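Uncharacterized protein (Pediococcus pentosaceus, PDB 3QKB) is of unknown function, but as a pentameric member of the DUF74 family of putative heavy-metal-binding proteins may bind metal ions. Local coordinates at residues 55-63 with 96-104. Residues are numbered along the deposited sequence; the frame is centred on the assembly and turned at random.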
# COMPACT_ATOMS: atom_id res chain seq x y z
N MSE A 55 -11.15 -17.28 -1.17
CA MSE A 55 -10.03 -18.16 -0.88
C MSE A 55 -8.74 -17.46 -0.50
O MSE A 55 -7.81 -18.13 -0.06
CB MSE A 55 -9.77 -19.09 -2.07
CG MSE A 55 -10.85 -20.17 -2.22
SE MSE A 55 -10.29 -21.40 -3.52
CE MSE A 55 -9.79 -22.89 -2.35
N PHE A 56 -8.68 -16.13 -0.67
CA PHE A 56 -7.63 -15.32 -0.05
C PHE A 56 -7.61 -15.43 1.48
O PHE A 56 -6.56 -15.23 2.08
CB PHE A 56 -7.75 -13.83 -0.42
CG PHE A 56 -7.00 -13.43 -1.65
CD1 PHE A 56 -5.67 -13.14 -1.58
CD2 PHE A 56 -7.65 -13.33 -2.89
CE1 PHE A 56 -4.96 -12.76 -2.73
CE2 PHE A 56 -6.96 -12.95 -4.04
CZ PHE A 56 -5.62 -12.66 -3.97
N ASP A 57 -8.75 -15.69 2.10
CA ASP A 57 -8.84 -15.78 3.57
C ASP A 57 -7.75 -16.69 4.17
O ASP A 57 -6.98 -16.27 5.04
CB ASP A 57 -10.24 -16.26 4.00
CG ASP A 57 -11.36 -15.18 3.79
OD1 ASP A 57 -11.07 -13.99 3.37
OD2 ASP A 57 -12.54 -15.55 4.05
N GLN A 58 -7.67 -17.91 3.62
CA GLN A 58 -6.63 -18.90 3.96
C GLN A 58 -5.23 -18.33 3.94
O GLN A 58 -4.42 -18.62 4.81
CB GLN A 58 -6.58 -20.04 2.93
CG GLN A 58 -7.82 -20.81 2.68
CD GLN A 58 -7.71 -21.58 1.39
OE1 GLN A 58 -8.63 -21.57 0.57
NE2 GLN A 58 -6.56 -22.23 1.19
N LEU A 59 -4.95 -17.60 2.86
CA LEU A 59 -3.61 -17.16 2.54
C LEU A 59 -3.15 -16.09 3.52
O LEU A 59 -1.99 -16.10 3.94
CB LEU A 59 -3.54 -16.65 1.09
CG LEU A 59 -3.79 -17.66 -0.03
CD1 LEU A 59 -3.82 -16.95 -1.35
CD2 LEU A 59 -2.73 -18.75 -0.06
N PHE A 60 -4.05 -15.19 3.90
CA PHE A 60 -3.74 -14.22 4.95
C PHE A 60 -3.39 -14.93 6.27
O PHE A 60 -2.41 -14.55 6.91
CB PHE A 60 -4.90 -13.25 5.20
CG PHE A 60 -5.13 -12.27 4.09
CD1 PHE A 60 -4.17 -11.32 3.78
CD2 PHE A 60 -6.33 -12.27 3.36
CE1 PHE A 60 -4.38 -10.40 2.73
CE2 PHE A 60 -6.54 -11.35 2.33
CZ PHE A 60 -5.56 -10.41 2.02
N ASP A 61 -4.18 -15.94 6.66
CA ASP A 61 -3.90 -16.73 7.87
C ASP A 61 -2.54 -17.39 7.80
O ASP A 61 -1.76 -17.32 8.76
CB ASP A 61 -4.96 -17.83 8.11
CG ASP A 61 -6.10 -17.37 9.02
OD1 ASP A 61 -6.40 -16.14 9.09
OD2 ASP A 61 -6.73 -18.25 9.66
N GLU A 62 -2.25 -18.02 6.66
CA GLU A 62 -0.97 -18.71 6.43
C GLU A 62 0.19 -17.73 6.48
O GLU A 62 1.19 -18.00 7.11
CB GLU A 62 -0.98 -19.46 5.08
CG GLU A 62 0.21 -20.48 4.87
CD GLU A 62 0.28 -21.03 3.41
OE1 GLU A 62 -0.73 -21.64 2.97
OE2 GLU A 62 1.33 -20.84 2.73
N ALA A 63 0.02 -16.57 5.84
CA ALA A 63 1.05 -15.51 5.87
C ALA A 63 1.35 -15.05 7.29
O ALA A 63 2.50 -14.98 7.67
CB ALA A 63 0.62 -14.35 5.01
N LYS A 96 -5.15 -17.85 -12.19
CA LYS A 96 -4.61 -19.19 -11.85
C LYS A 96 -4.00 -19.25 -10.45
O LYS A 96 -4.11 -20.28 -9.82
CB LYS A 96 -3.59 -19.65 -12.88
CG LYS A 96 -3.21 -21.13 -12.83
CD LYS A 96 -4.32 -22.01 -13.47
CE LYS A 96 -4.10 -23.52 -13.25
NZ LYS A 96 -5.41 -24.24 -13.36
N PHE A 97 -3.32 -18.18 -9.99
CA PHE A 97 -2.77 -18.14 -8.63
C PHE A 97 -3.22 -16.91 -7.85
O PHE A 97 -3.27 -15.81 -8.40
CB PHE A 97 -1.26 -18.17 -8.64
CG PHE A 97 -0.68 -19.27 -9.42
CD1 PHE A 97 -0.49 -20.51 -8.85
CD2 PHE A 97 -0.34 -19.09 -10.76
CE1 PHE A 97 0.05 -21.55 -9.59
CE2 PHE A 97 0.20 -20.13 -11.51
CZ PHE A 97 0.38 -21.37 -10.93
N LEU A 98 -3.56 -17.13 -6.58
CA LEU A 98 -3.78 -16.08 -5.61
C LEU A 98 -2.54 -16.04 -4.71
O LEU A 98 -2.12 -17.05 -4.21
CB LEU A 98 -5.05 -16.36 -4.79
CG LEU A 98 -6.36 -16.55 -5.57
CD1 LEU A 98 -7.57 -16.67 -4.62
CD2 LEU A 98 -6.58 -15.41 -6.59
N VAL A 99 -1.96 -14.87 -4.54
CA VAL A 99 -0.72 -14.68 -3.81
C VAL A 99 -0.92 -13.57 -2.77
O VAL A 99 -1.43 -12.50 -3.11
CB VAL A 99 0.41 -14.26 -4.77
CG1 VAL A 99 1.77 -14.03 -4.01
CG2 VAL A 99 0.53 -15.29 -5.91
N VAL A 100 -0.56 -13.85 -1.51
CA VAL A 100 -0.44 -12.84 -0.45
C VAL A 100 1.03 -12.71 -0.04
O VAL A 100 1.73 -13.73 0.09
CB VAL A 100 -1.27 -13.22 0.79
CG1 VAL A 100 -0.88 -12.34 1.99
CG2 VAL A 100 -2.73 -13.09 0.49
N HIS A 101 1.50 -11.47 0.14
CA HIS A 101 2.74 -11.20 0.85
C HIS A 101 2.40 -10.47 2.10
O HIS A 101 1.71 -9.46 2.04
CB HIS A 101 3.66 -10.32 0.03
CG HIS A 101 3.74 -10.72 -1.40
ND1 HIS A 101 4.48 -11.80 -1.81
CD2 HIS A 101 3.14 -10.21 -2.50
CE1 HIS A 101 4.33 -11.94 -3.12
NE2 HIS A 101 3.52 -10.99 -3.55
N GLY A 102 2.89 -10.95 3.24
CA GLY A 102 2.77 -10.23 4.52
C GLY A 102 4.13 -9.78 5.00
O GLY A 102 5.12 -10.51 4.84
N TYR A 103 4.21 -8.58 5.59
CA TYR A 103 5.45 -8.15 6.22
C TYR A 103 5.22 -7.20 7.36
O TYR A 103 4.16 -6.60 7.47
CB TYR A 103 6.39 -7.51 5.20
CG TYR A 103 5.91 -6.21 4.59
CD1 TYR A 103 5.03 -6.21 3.51
CD2 TYR A 103 6.36 -5.00 5.05
CE1 TYR A 103 4.58 -5.00 2.91
CE2 TYR A 103 5.92 -3.77 4.47
CZ TYR A 103 5.03 -3.79 3.41
OH TYR A 103 4.61 -2.59 2.84
N GLY A 104 6.22 -7.11 8.23
CA GLY A 104 6.12 -6.29 9.45
C GLY A 104 7.41 -6.25 10.24
O GLY A 104 8.40 -6.86 9.84
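Helix-on-sheet packing builds this part of the DUF74 subunit core: Phe56, Leu59, Phe60 and Ala63 of helix 56-73 lie on Leu98 and Val100 of strand 94-109, an inner strand of the sheet. The axes of the two segments approach to 8.2 Å and cross at -31°. Strand residues alternate, so Leu98, Val100 and Gly102 face the helix while His101 turns to the other face, where its ring meets Phe56 of a neighbouring subunit. Phe56 presents one ring face to Leu98, whose CB makes a CH-pi contact 4.1 Å from the Phe56 ring centroid. The rim of the same ring meets Val100 CG2 and Val99 O near its plane, Phe56 CE1 lying 3.6 Å from Val99 O. Were Phe56 replaced by an alanine, Leu98 CB would probably lose the ring face against it and a gap open beside Val100 CG2. Both branches of Val100 reach the Phe60 ring: CG2 sits over its face and touches Leu59 CB at 3.7 Å, whereas CG1, anti to the backbone N (chi1 167°), meets Phe60 CD1 and also reaches Ala63. Leu59 crosses Leu98 at about a right angle, with Leu59 CD1 3.7 Å from Leu98 CB. One turn further along the helix, space narrows and small residues suit: Ala63 faces Gly102, their CA atoms 5.7 Å apart, and Ala63 CB rests 3.9 Å from Val100 CG1.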